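Local coordinates for single-stranded DNA-binding protein WHY3, chloroplastic (Arabidopsis thaliana, PDB 4KOQ) that binds single-stranded DNA, protecting the plastid genome from illegitimate recombination in chloroplasts and mediating transcriptional repression in the nucleus, at residues 14-19 and 58-63; 31-34 and 38-41; 51-56 and 62-67; 75-80 and 87-92; 107-112 and 118-123. All coordinates share one frame; numbering follows the deposited sequence.

Contact 1. Residues 14-19 and 58-63. With PO4 (phosphate ion), chain C.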
# COMPACT_ATOMS: atom_id res chain seq x y z
N SER A 14 5.25 -10.10 17.22
CA SER A 14 6.28 -11.05 17.65
C SER A 14 6.50 -12.29 16.76
O SER A 14 5.59 -12.84 16.17
CB SER A 14 5.94 -11.51 19.05
OG SER A 14 5.82 -10.38 19.89
N ILE A 15 7.75 -12.75 16.77
CA ILE A 15 8.17 -13.96 16.11
C ILE A 15 8.88 -14.77 17.16
O ILE A 15 9.85 -14.30 17.76
CB ILE A 15 9.10 -13.62 14.97
CG1 ILE A 15 8.33 -12.78 13.95
CG2 ILE A 15 9.63 -14.88 14.27
CD1 ILE A 15 9.21 -12.00 13.02
N TYR A 16 8.38 -15.98 17.39
CA TYR A 16 8.91 -16.85 18.43
C TYR A 16 9.59 -18.06 17.83
O TYR A 16 8.98 -18.79 17.06
CB TYR A 16 7.76 -17.32 19.30
CG TYR A 16 7.02 -16.22 19.99
CD1 TYR A 16 7.57 -15.58 21.08
CD2 TYR A 16 5.77 -15.80 19.54
CE1 TYR A 16 6.91 -14.57 21.71
CE2 TYR A 16 5.10 -14.79 20.17
CZ TYR A 16 5.67 -14.19 21.26
OH TYR A 16 5.02 -13.18 21.90
N LYS A 17 10.87 -18.24 18.12
CA LYS A 17 11.57 -19.36 17.57
C LYS A 17 12.20 -20.20 18.68
O LYS A 17 12.06 -19.90 19.87
CB LYS A 17 12.63 -18.89 16.55
CG LYS A 17 12.03 -18.29 15.27
CD LYS A 17 11.23 -19.33 14.45
CE LYS A 17 10.36 -18.65 13.41
NZ LYS A 17 11.15 -18.34 12.21
N GLY A 18 12.92 -21.23 18.26
CA GLY A 18 13.46 -22.20 19.20
C GLY A 18 14.41 -21.65 20.24
O GLY A 18 14.36 -22.05 21.40
N LYS A 19 15.27 -20.72 19.82
CA LYS A 19 16.34 -20.22 20.65
C LYS A 19 16.20 -18.74 20.99
O LYS A 19 16.97 -18.21 21.76
CB LYS A 19 17.67 -20.41 19.92
CG LYS A 19 18.05 -21.87 19.69
CD LYS A 19 19.20 -21.99 18.72
CE LYS A 19 19.53 -23.44 18.39
NZ LYS A 19 20.49 -23.52 17.24
N ARG A 58 8.68 -22.67 26.01
CA ARG A 58 7.85 -21.54 25.61
C ARG A 58 8.12 -20.26 26.41
O ARG A 58 7.20 -19.47 26.65
CB ARG A 58 6.37 -21.91 25.71
CG ARG A 58 5.89 -22.81 24.58
CD ARG A 58 4.39 -23.10 24.72
NE ARG A 58 3.62 -21.89 25.02
CZ ARG A 58 3.04 -21.10 24.12
NH1 ARG A 58 3.12 -21.37 22.82
NH2 ARG A 58 2.37 -20.02 24.52
N GLN A 59 9.37 -20.06 26.80
CA GLN A 59 9.73 -18.92 27.63
C GLN A 59 11.04 -18.27 27.18
O GLN A 59 12.00 -18.92 26.80
CB GLN A 59 9.88 -19.36 29.09
CG GLN A 59 8.55 -19.62 29.78
CD GLN A 59 8.74 -20.21 31.17
OE1 GLN A 59 9.78 -20.80 31.47
NE2 GLN A 59 7.73 -20.04 32.02
N TYR A 60 11.05 -16.95 27.25
CA TYR A 60 12.22 -16.23 26.84
C TYR A 60 12.59 -15.29 27.96
O TYR A 60 11.74 -14.77 28.67
CB TYR A 60 11.94 -15.47 25.54
CG TYR A 60 11.48 -16.37 24.42
CD1 TYR A 60 10.12 -16.67 24.24
CD2 TYR A 60 12.38 -16.95 23.54
CE1 TYR A 60 9.71 -17.48 23.22
CE2 TYR A 60 11.96 -17.75 22.51
CZ TYR A 60 10.63 -18.02 22.36
OH TYR A 60 10.22 -18.82 21.33
N ASP A 61 13.88 -15.06 28.10
CA ASP A 61 14.39 -14.23 29.16
C ASP A 61 14.43 -12.75 28.76
O ASP A 61 15.45 -12.23 28.32
CB ASP A 61 15.78 -14.74 29.53
CG ASP A 61 16.32 -14.10 30.77
OD1 ASP A 61 15.65 -13.20 31.31
OD2 ASP A 61 17.42 -14.50 31.17
N TRP A 62 13.30 -12.08 28.96
CA TRP A 62 13.17 -10.68 28.62
C TRP A 62 13.97 -9.79 29.54
O TRP A 62 14.23 -8.63 29.22
CB TRP A 62 11.69 -10.28 28.59
CG TRP A 62 10.97 -11.03 27.50
CD1 TRP A 62 10.18 -12.14 27.65
CD2 TRP A 62 11.00 -10.75 26.10
NE1 TRP A 62 9.73 -12.56 26.43
CE2 TRP A 62 10.21 -11.72 25.46
CE3 TRP A 62 11.64 -9.78 25.31
CZ2 TRP A 62 10.02 -11.75 24.08
CZ3 TRP A 62 11.46 -9.80 23.94
CH2 TRP A 62 10.65 -10.77 23.34
N SER A 63 14.41 -10.34 30.66
CA SER A 63 15.24 -9.57 31.58
C SER A 63 16.61 -9.40 30.96
O SER A 63 17.36 -8.49 31.30
CB SER A 63 15.31 -10.25 32.97
OG SER A 63 16.21 -11.35 33.01
P PO4 C . 10.94 -21.82 23.34
O1 PO4 C . 12.20 -22.59 23.01
O2 PO4 C . 10.44 -21.17 22.08
O3 PO4 C . 9.87 -22.75 23.83
O4 PO4 C . 11.28 -20.80 24.41
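Tyr60 reaches over to the turn that follows Tyr16, its CG anti to the carbonyl carbon (chi1 -57°), which directs the phenol toward Lys17 and makes the hydroxyl the tight point of the contact. Tyr60 OH lies 2.6 Å from Lys17 O, which sits in plane at the edge of the phenol ring, and 2.5 Å from O2 of a phosphate ion. O4 of the same ion stands over one face of that ring. Strands 9-16 and 59-70 are the outermost within this chain of a four-stranded antiparallel sheet, so the contact spans the ends of the strands between them, and Tyr60 also rests on Ala21, Ala52 and Ala54. Residues 17-22 are, by similarity, required for binding single-stranded DNA; an ion held here, though probably from the crystallisation liquor, is consistent with a site for a DNA phosphate. A phenylalanine at Tyr60 would probably leave Lys17 O and the phosphate without the hydroxyl that lies close to both. The solvent side is looser: the exposed Tyr16 ring lies oblique to Tyr60, planes 31° apart, with CD1 3.6 Å from Tyr60 CE1. Arg58 is poorly ordered, whereas Lys17 NZ leads away to a salt bridge with Glu143.

Contact 2. Residues 31-34 and 38-41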
# COMPACT_ATOMS: atom_id res chain seq x y z
N PHE A 31 5.98 15.78 17.80
CA PHE A 31 5.59 17.06 17.25
C PHE A 31 5.77 18.13 18.32
O PHE A 31 5.83 17.82 19.51
CB PHE A 31 4.12 17.01 16.85
CG PHE A 31 3.85 16.19 15.64
CD1 PHE A 31 3.97 16.75 14.40
CD2 PHE A 31 3.50 14.86 15.75
CE1 PHE A 31 3.73 16.02 13.28
CE2 PHE A 31 3.26 14.12 14.62
CZ PHE A 31 3.38 14.70 13.39
N VAL A 32 5.88 19.38 17.90
CA VAL A 32 5.77 20.48 18.85
C VAL A 32 4.69 21.43 18.37
O VAL A 32 4.44 21.52 17.17
CB VAL A 32 7.10 21.23 19.03
CG1 VAL A 32 8.16 20.26 19.52
CG2 VAL A 32 7.51 21.90 17.75
N ALA A 33 4.04 22.12 19.30
CA ALA A 33 3.00 23.07 18.93
C ALA A 33 3.64 24.43 18.65
O ALA A 33 4.42 24.92 19.46
CB ALA A 33 1.97 23.19 20.04
N LEU A 34 3.34 25.01 17.49
CA LEU A 34 3.83 26.35 17.16
C LEU A 34 2.87 27.42 17.69
O LEU A 34 1.72 27.12 18.04
CB LEU A 34 4.00 26.49 15.65
CG LEU A 34 4.88 25.42 15.01
CD1 LEU A 34 4.99 25.63 13.51
CD2 LEU A 34 6.26 25.41 15.67
N ALA A 38 -0.35 25.52 14.58
CA ALA A 38 0.13 24.44 13.74
C ALA A 38 1.08 23.56 14.56
O ALA A 38 1.58 23.99 15.60
CB ALA A 38 0.87 25.01 12.55
N PHE A 39 1.32 22.35 14.09
CA PHE A 39 2.30 21.47 14.73
C PHE A 39 3.42 21.15 13.75
O PHE A 39 3.21 21.08 12.54
CB PHE A 39 1.62 20.20 15.19
CG PHE A 39 0.60 20.43 16.24
CD1 PHE A 39 0.96 20.57 17.56
CD2 PHE A 39 -0.74 20.52 15.90
CE1 PHE A 39 0.00 20.78 18.53
CE2 PHE A 39 -1.70 20.73 16.86
CZ PHE A 39 -1.33 20.86 18.18
N LYS A 40 4.62 20.98 14.28
CA LYS A 40 5.76 20.70 13.45
C LYS A 40 6.38 19.40 13.91
O LYS A 40 6.59 19.20 15.11
CB LYS A 40 6.79 21.80 13.58
CG LYS A 40 8.05 21.57 12.77
CD LYS A 40 9.14 22.54 13.19
CE LYS A 40 10.17 22.74 12.09
NZ LYS A 40 9.61 23.51 10.93
N LEU A 41 6.71 18.54 12.95
CA LEU A 41 7.32 17.26 13.26
C LEU A 41 8.73 17.53 13.66
O LEU A 41 9.47 18.10 12.90
CB LEU A 41 7.28 16.32 12.03
CG LEU A 41 7.95 14.95 12.31
CD1 LEU A 41 7.22 13.84 11.59
CD2 LEU A 41 9.37 14.98 11.86
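Phe31 and Phe39 share one conformation, CG anti to the carbonyl carbon (chi1 -72° and -64°), and this lays each ring against the residue it faces on the other strand. The Phe31 ring meets Leu41 obliquely: Phe31 CD1 is 3.6 Å from Leu41 CA, and CE1 is 3.8 Å from Leu41 CB. Phe39 answers from the opposite strand, its CE1 3.5 Å from Ala33 CB. Both are non-hydrogen-bonded antiparallel pairs, and all four side chains emerge on the same face. Between them Val32 and Lys40 form the hydrogen-bonded pair, with Val32 N 2.9 Å from Lys40 O and Lys40 N 2.9 Å from Val32 O. Val32 O also receives a CA-H...O contact from Phe39 CA at 3.2 Å. A third bond, Leu34 N to Ala38 O at 2.8 Å, closes the ladder next to the turn. The strand axes run at 154°, as in a twisted beta hairpin, here the far end of the one built by strands 20-33 and 39-56. On the apolar face, Phe9 of the second subunit stands edge-to-face to Phe31 and also meets the Phe39 ring, while Phe31 packs on Ala172 and Phe39 on Leu173 of the third subunit. At the strand edge, Phe39 and Lys40 pair in parallel with a strand of the second subunit. Backbone bonds thus set the hairpin's register, while its phenylalanines offer an apolar surface to the homotetramer interface and Lys40 carries its charge off the other face.

Contact 3. Residues 51-56 and 62-67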
# COMPACT_ATOMS: atom_id res chain seq x y z
N PHE A 51 14.96 -8.23 21.28
CA PHE A 51 15.38 -9.61 21.05
C PHE A 51 15.60 -10.24 22.42
O PHE A 51 16.20 -9.61 23.30
CB PHE A 51 16.74 -9.67 20.32
CG PHE A 51 16.74 -9.16 18.87
CD1 PHE A 51 16.71 -7.80 18.59
CD2 PHE A 51 16.86 -10.06 17.82
CE1 PHE A 51 16.75 -7.35 17.29
CE2 PHE A 51 16.91 -9.61 16.52
CZ PHE A 51 16.86 -8.26 16.26
N ALA A 52 15.13 -11.47 22.58
CA ALA A 52 15.37 -12.21 23.83
C ALA A 52 15.75 -13.64 23.58
O ALA A 52 15.15 -14.33 22.73
CB ALA A 52 14.13 -12.15 24.70
N PRO A 53 16.74 -14.16 24.34
CA PRO A 53 17.20 -15.54 24.17
C PRO A 53 16.21 -16.49 24.85
O PRO A 53 15.55 -16.07 25.79
CB PRO A 53 18.57 -15.55 24.88
CG PRO A 53 18.45 -14.50 25.95
CD PRO A 53 17.51 -13.43 25.36
N ALA A 54 16.10 -17.72 24.37
CA ALA A 54 15.18 -18.68 25.00
C ALA A 54 15.68 -18.95 26.43
O ALA A 54 16.86 -18.92 26.67
CB ALA A 54 15.08 -19.96 24.19
N ALA A 55 14.77 -19.15 27.37
CA ALA A 55 15.13 -19.39 28.77
C ALA A 55 14.42 -20.61 29.38
O ALA A 55 14.62 -20.91 30.54
CB ALA A 55 14.82 -18.17 29.61
N GLY A 56 13.60 -21.29 28.59
CA GLY A 56 12.81 -22.41 29.08
C GLY A 56 11.68 -22.71 28.11
O GLY A 56 11.49 -21.98 27.14
N TRP A 62 13.30 -12.08 28.96
CA TRP A 62 13.17 -10.68 28.62
C TRP A 62 13.97 -9.79 29.54
O TRP A 62 14.23 -8.63 29.22
CB TRP A 62 11.69 -10.28 28.59
CG TRP A 62 10.97 -11.03 27.50
CD1 TRP A 62 10.18 -12.14 27.65
CD2 TRP A 62 11.00 -10.75 26.10
NE1 TRP A 62 9.73 -12.56 26.43
CE2 TRP A 62 10.21 -11.72 25.46
CE3 TRP A 62 11.64 -9.78 25.31
CZ2 TRP A 62 10.02 -11.75 24.08
CZ3 TRP A 62 11.46 -9.80 23.94
CH2 TRP A 62 10.65 -10.77 23.34
N SER A 63 14.41 -10.34 30.66
CA SER A 63 15.24 -9.57 31.58
C SER A 63 16.61 -9.40 30.96
O SER A 63 17.36 -8.49 31.30
CB SER A 63 15.31 -10.25 32.97
OG SER A 63 16.21 -11.35 33.01
N ARG A 64 16.95 -10.28 30.01
CA ARG A 64 18.21 -10.18 29.28
C ARG A 64 18.00 -9.73 27.81
O ARG A 64 18.83 -9.99 26.94
CB ARG A 64 18.93 -11.52 29.35
CG ARG A 64 19.49 -11.78 30.75
CD ARG A 64 20.15 -13.14 30.92
NE ARG A 64 21.20 -13.40 29.94
CZ ARG A 64 21.17 -14.39 29.05
NH1 ARG A 64 20.15 -15.24 28.99
NH2 ARG A 64 22.19 -14.54 28.21
N LYS A 65 16.91 -9.05 27.57
CA LYS A 65 16.61 -8.58 26.20
C LYS A 65 17.62 -7.55 25.74
O LYS A 65 18.25 -6.85 26.54
CB LYS A 65 15.22 -7.98 26.16
CG LYS A 65 15.10 -6.63 26.77
CD LYS A 65 13.65 -6.19 26.82
CE LYS A 65 13.53 -4.80 27.41
NZ LYS A 65 12.12 -4.31 27.41
N GLN A 66 17.78 -7.45 24.43
CA GLN A 66 18.56 -6.40 23.84
C GLN A 66 17.66 -5.69 22.85
O GLN A 66 16.90 -6.33 22.18
CB GLN A 66 19.79 -6.94 23.16
CG GLN A 66 20.74 -7.71 24.10
CD GLN A 66 21.44 -6.85 25.10
OE1 GLN A 66 21.55 -5.63 24.95
NE2 GLN A 66 21.93 -7.49 26.18
N VAL A 67 17.78 -4.38 22.79
CA VAL A 67 16.92 -3.59 21.92
C VAL A 67 17.67 -2.77 20.89
O VAL A 67 18.85 -2.41 21.06
CB VAL A 67 16.03 -2.64 22.75
CG1 VAL A 67 15.37 -3.44 23.86
CG2 VAL A 67 16.83 -1.52 23.29
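Phe51 O is approached by three atoms of residues 65-66: Gln66 N donates a hydrogen bond of 2.9 Å, Lys65 CA makes a CA-H...O contact at 3.1 Å, and Lys65 CB stands 3.4 Å away. The return bond, Phe51 N to Gln66 O, is also 2.9 Å and nearly straight (172°), which makes Phe51 and Gln66 a hydrogen-bonded antiparallel pair; Gln66 O also lies in plane at the edge of the Phe51 ring. Next to this pair the ladder is interrupted where residues 62-63 form a 3-10 turn; it resumes with Pro53 and Asp61. Trp62 starts off away from residues 51-56, yet with CG anti to the carbonyl carbon (chi1 -64°) its indole swings back over Ala52. Ala52 CB stands 3.6 Å from the centroid of the Trp62 six-membered ring, 15° off the normal, a CH-pi contact. Arg64, bent at its third torsion, crosses Pro53 at about a right angle and sets NH1 3.6 Å from Pro53 CG. The contact belongs to the hairpin of strands 39-56 and 59-70: Trp62 also touches Ala21 and Thr23 of strand 20-33, while Phe51 packs on Phe120 and Leu122 of strand 117-126 and on Val135 and Ile137 of strand 131-140.

Contact 4. Residues 75-80 and 87-92. With PO4 (phosphate ion), chain B.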
# COMPACT_ATOMS: atom_id res chain seq x y z
N ILE A 75 14.58 1.02 7.86
CA ILE A 75 13.42 0.35 7.34
C ILE A 75 13.49 0.36 5.83
O ILE A 75 13.22 -0.64 5.18
CB ILE A 75 12.12 0.99 7.84
CG1 ILE A 75 12.02 0.84 9.35
CG2 ILE A 75 10.95 0.35 7.08
CD1 ILE A 75 11.15 1.87 10.06
N GLY A 76 13.85 1.50 5.23
CA GLY A 76 13.99 1.51 3.80
C GLY A 76 15.01 0.51 3.26
O GLY A 76 14.79 -0.12 2.21
N ASN A 77 16.11 0.33 3.98
CA ASN A 77 17.06 -0.68 3.58
C ASN A 77 16.45 -2.07 3.56
O ASN A 77 16.66 -2.83 2.63
CB ASN A 77 18.21 -0.69 4.54
CG ASN A 77 19.48 -1.16 3.89
OD1 ASN A 77 19.47 -2.03 3.00
ND2 ASN A 77 20.56 -0.55 4.27
N LEU A 78 15.71 -2.38 4.61
CA LEU A 78 15.11 -3.71 4.75
C LEU A 78 14.09 -3.97 3.68
O LEU A 78 13.99 -5.09 3.19
CB LEU A 78 14.48 -3.88 6.13
CG LEU A 78 15.50 -3.94 7.26
CD1 LEU A 78 14.82 -4.10 8.58
CD2 LEU A 78 16.41 -5.11 7.00
N VAL A 79 13.28 -2.98 3.33
CA VAL A 79 12.25 -3.23 2.34
C VAL A 79 12.81 -3.26 0.91
O VAL A 79 12.10 -3.60 -0.02
CB VAL A 79 11.03 -2.21 2.35
CG1 VAL A 79 10.28 -2.28 3.66
CG2 VAL A 79 11.49 -0.82 2.04
N SER A 80 14.07 -2.93 0.73
CA SER A 80 14.66 -2.96 -0.61
C SER A 80 15.77 -3.99 -0.76
O SER A 80 16.49 -3.95 -1.74
CB SER A 80 15.22 -1.59 -1.01
OG SER A 80 16.15 -1.09 -0.11
N CYS A 87 22.32 -6.42 5.02
CA CYS A 87 22.53 -5.08 5.52
C CYS A 87 22.97 -5.14 6.98
O CYS A 87 22.70 -6.10 7.69
CB CYS A 87 21.27 -4.21 5.33
SG CYS A 87 19.86 -4.79 6.19
N GLU A 88 23.69 -4.11 7.40
CA GLU A 88 24.27 -4.06 8.74
C GLU A 88 24.21 -2.62 9.21
O GLU A 88 24.66 -1.69 8.51
CB GLU A 88 25.74 -4.54 8.69
CG GLU A 88 26.36 -4.80 10.01
CD GLU A 88 27.70 -5.57 9.89
OE1 GLU A 88 28.33 -5.53 8.82
OE2 GLU A 88 28.11 -6.22 10.87
N PHE A 89 23.65 -2.43 10.39
CA PHE A 89 23.48 -1.11 10.97
C PHE A 89 24.25 -1.00 12.28
O PHE A 89 24.16 -1.87 13.12
CB PHE A 89 22.01 -0.87 11.28
CG PHE A 89 21.09 -1.18 10.16
CD1 PHE A 89 21.33 -0.70 8.88
CD2 PHE A 89 19.98 -1.95 10.37
CE1 PHE A 89 20.42 -1.00 7.82
CE2 PHE A 89 19.08 -2.23 9.34
CZ PHE A 89 19.31 -1.75 8.07
N PHE A 90 24.96 0.12 12.46
CA PHE A 90 25.75 0.35 13.65
C PHE A 90 25.24 1.56 14.42
O PHE A 90 25.14 2.65 13.86
CB PHE A 90 27.20 0.64 13.26
CG PHE A 90 27.83 -0.42 12.41
CD1 PHE A 90 27.56 -0.50 11.06
CD2 PHE A 90 28.69 -1.35 12.96
CE1 PHE A 90 28.13 -1.48 10.27
CE2 PHE A 90 29.28 -2.34 12.17
CZ PHE A 90 28.99 -2.40 10.84
N HIS A 91 24.95 1.36 15.70
CA HIS A 91 24.45 2.41 16.55
C HIS A 91 25.29 2.53 17.81
O HIS A 91 25.58 1.53 18.46
CB HIS A 91 23.03 2.13 17.01
CG HIS A 91 21.98 2.31 15.93
ND1 HIS A 91 20.63 2.16 16.19
CD2 HIS A 91 22.08 2.55 14.60
CE1 HIS A 91 19.95 2.34 15.07
NE2 HIS A 91 20.80 2.58 14.09
N ASP A 92 25.61 3.77 18.17
CA ASP A 92 26.16 4.09 19.48
C ASP A 92 25.07 4.74 20.31
O ASP A 92 24.65 5.85 20.02
CB ASP A 92 27.33 5.07 19.33
CG ASP A 92 27.94 5.47 20.67
OD1 ASP A 92 27.32 5.22 21.73
OD2 ASP A 92 29.05 6.04 20.66
P PO4 B . 19.37 1.86 19.84
O1 PO4 B . 18.89 0.67 20.62
O2 PO4 B . 20.74 2.28 20.31
O3 PO4 B . 19.48 1.58 18.38
O4 PO4 B . 18.37 2.98 20.02
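Asn77 faces Cys87 and Phe89 from helix 72-79 of the Whirly domain, which lies antiparallel over strand 87-91, an outermost strand of the second sheet within this chain; the local axes come within 9.6 Å. Asn77 CB sits in the plane of the Phe89 ring, at the edge, 3.8 Å from Phe89 CZ. Beyond it Asn77 CG, set anti to the backbone N (chi1 -152°), lies 3.8 Å from Cys87 CB. The amide then divides: Asn77 OD1 stands 3.7 Å from Cys87 CB, and Asn77 ND2 3.6 Å from Phe89 CE1, with amide and ring planes 61° apart. No hydrogen bond crosses between the two segments, so the fit rests on van der Waals contact. An alanine in place of Asn77 would lack the whole amide and would probably open a gap beside Cys87 CB and the rim of Phe89. Leu78 completes the buried side, its CD2 3.6 Å from Cys87 SG. Asn77 also touches Ala142 of the second subunit. Farther along the strand, His91 is stacked on Phe68; its ND1 donates a nearly straight bond (174°), unusually short at 2.5 Å, to O3 of a phosphate ion, probably from the crystallisation liquor.

Contact 5. Residues 107-112 and 118-123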
# COMPACT_ATOMS: atom_id res chain seq x y z
N LEU A 107 23.09 -4.36 14.23
CA LEU A 107 22.03 -5.25 13.74
C LEU A 107 22.43 -5.67 12.35
O LEU A 107 22.73 -4.83 11.52
CB LEU A 107 20.69 -4.52 13.65
CG LEU A 107 19.57 -5.38 13.07
CD1 LEU A 107 19.21 -6.52 14.01
CD2 LEU A 107 18.34 -4.58 12.76
N LYS A 108 22.50 -6.97 12.11
CA LYS A 108 22.78 -7.47 10.78
C LYS A 108 21.63 -8.35 10.29
O LYS A 108 21.07 -9.15 11.06
CB LYS A 108 24.08 -8.29 10.74
CG LYS A 108 24.52 -8.60 9.35
CD LYS A 108 25.90 -9.21 9.24
CE LYS A 108 26.35 -9.22 7.80
NZ LYS A 108 27.37 -10.26 7.56
N VAL A 109 21.28 -8.18 9.03
CA VAL A 109 20.27 -8.97 8.38
C VAL A 109 20.81 -9.63 7.12
O VAL A 109 21.27 -8.95 6.19
CB VAL A 109 18.98 -8.15 8.02
CG1 VAL A 109 17.99 -9.05 7.35
CG2 VAL A 109 18.36 -7.56 9.26
N GLU A 110 20.75 -10.96 7.10
CA GLU A 110 21.40 -11.77 6.09
C GLU A 110 20.43 -12.74 5.46
O GLU A 110 19.49 -13.19 6.09
CB GLU A 110 22.50 -12.61 6.73
CG GLU A 110 23.73 -11.87 7.13
CD GLU A 110 24.68 -12.77 7.93
OE1 GLU A 110 24.18 -13.55 8.77
OE2 GLU A 110 25.90 -12.70 7.71
N PRO A 111 20.68 -13.10 4.20
CA PRO A 111 19.87 -14.10 3.53
C PRO A 111 20.20 -15.46 4.11
O PRO A 111 21.34 -15.66 4.52
CB PRO A 111 20.32 -14.00 2.06
CG PRO A 111 21.69 -13.43 2.12
CD PRO A 111 21.75 -12.56 3.33
N LEU A 112 19.21 -16.35 4.23
CA LEU A 112 19.51 -17.73 4.61
C LEU A 112 19.99 -18.45 3.36
O LEU A 112 19.44 -18.24 2.27
CB LEU A 112 18.31 -18.42 5.25
CG LEU A 112 17.92 -17.89 6.62
CD1 LEU A 112 16.57 -18.44 7.04
CD2 LEU A 112 18.96 -18.21 7.66
N ARG A 118 15.45 -15.07 6.16
CA ARG A 118 16.46 -14.11 6.62
C ARG A 118 16.95 -14.44 8.03
O ARG A 118 16.23 -14.99 8.86
CB ARG A 118 15.91 -12.68 6.61
CG ARG A 118 15.45 -12.18 5.24
CD ARG A 118 16.58 -11.61 4.45
NE ARG A 118 16.17 -11.24 3.12
CZ ARG A 118 17.00 -10.78 2.19
NH1 ARG A 118 18.29 -10.65 2.45
NH2 ARG A 118 16.53 -10.48 1.00
N PHE A 119 18.19 -14.06 8.31
CA PHE A 119 18.79 -14.28 9.61
C PHE A 119 19.01 -12.92 10.22
O PHE A 119 19.74 -12.14 9.65
CB PHE A 119 20.12 -15.03 9.39
CG PHE A 119 20.60 -15.84 10.57
CD1 PHE A 119 19.72 -16.55 11.39
CD2 PHE A 119 21.96 -15.94 10.83
CE1 PHE A 119 20.18 -17.32 12.47
CE2 PHE A 119 22.42 -16.72 11.89
CZ PHE A 119 21.52 -17.41 12.71
N PHE A 120 18.37 -12.61 11.35
CA PHE A 120 18.60 -11.37 12.04
C PHE A 120 19.57 -11.59 13.20
O PHE A 120 19.43 -12.53 13.98
CB PHE A 120 17.32 -10.83 12.68
CG PHE A 120 16.36 -10.17 11.71
CD1 PHE A 120 16.06 -10.74 10.50
CD2 PHE A 120 15.75 -8.98 12.06
CE1 PHE A 120 15.14 -10.12 9.63
CE2 PHE A 120 14.83 -8.39 11.20
CZ PHE A 120 14.53 -8.96 10.02
N ASN A 121 20.48 -10.66 13.38
CA ASN A 121 21.40 -10.78 14.50
C ASN A 121 21.55 -9.43 15.17
O ASN A 121 21.86 -8.47 14.50
CB ASN A 121 22.74 -11.27 13.97
CG ASN A 121 23.84 -11.25 15.02
OD1 ASN A 121 24.94 -10.79 14.75
ND2 ASN A 121 23.53 -11.71 16.22
N LEU A 122 21.32 -9.34 16.48
CA LEU A 122 21.71 -8.13 17.19
C LEU A 122 22.87 -8.44 18.13
O LEU A 122 22.76 -9.35 18.94
CB LEU A 122 20.53 -7.61 17.99
CG LEU A 122 20.77 -6.40 18.89
CD1 LEU A 122 21.30 -5.18 18.16
CD2 LEU A 122 19.49 -6.04 19.64
N SER A 123 23.96 -7.67 18.01
CA SER A 123 25.14 -7.88 18.85
C SER A 123 25.34 -6.58 19.57
O SER A 123 25.38 -5.54 18.94
CB SER A 123 26.36 -8.29 17.99
OG SER A 123 27.60 -8.19 18.70
O HOH W 1 22.66 -11.95 10.67
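Val109 lays a methyl squarely on the ring of Phe120: CG2 is 3.9 Å from the centroid and 1° off the normal, a CH-pi contact, while CG1 reaches Phe120 CE1 at the rim. The two form a non-hydrogen-bonded pair, held in register on either side by the hydrogen-bonded pairs Lys108-Asn121 and Glu110-Phe119. Phe119 N to Glu110 O, at 2.7 Å, is the shortest of the four backbone bonds. On the other face of this antiparallel hairpin the Glu110 carboxylate lies nearly coplanar with the Phe119 ring (11°), OE1 meeting its edge 3.9 Å from CD2. Lys108 NZ holds Glu110 OE2 in a salt bridge of 2.9 Å, coming from above the carboxylate plane, and a water sits 2.9 Å from Glu110 OE1 and 3.1 Å from Phe119 O. Near the turn Leu112 CD2 packs 3.8 Å from Phe119 CB. Arg118, bent at its second torsion (chi2 -86°), crosses Pro111 at a slant, its guanidinium bonded to Gly82 O and Glu85 O. Strand 87-91 flanks the pair beyond residues 107-112 and strand 131-140 beyond residues 118-123, while Leu107, Phe120 and Leu122 pack on Phe51 of the first sheet.

From the N terminus, residues 14-19 open the longest loop, closed at 58-63 by contact 1. Nested within it, contact 2 closes the far end of the hairpin of strands 20-33 and 39-56, on the opposite side of the chain's centre, about 39 Å from contact 1 between centres. Contact 3 starts inside the same loop and ends just beyond it, sharing Trp62 and Ser63 with contact 1. Contacts 4 and 5 follow in series: one sets helix 72-79 on strand 87-91, the other pairs the two middle strands of the second sheet. Contact 5 touches contacts 3 and 4, bringing together the two four-stranded sheets and the helix of this Whirly domain.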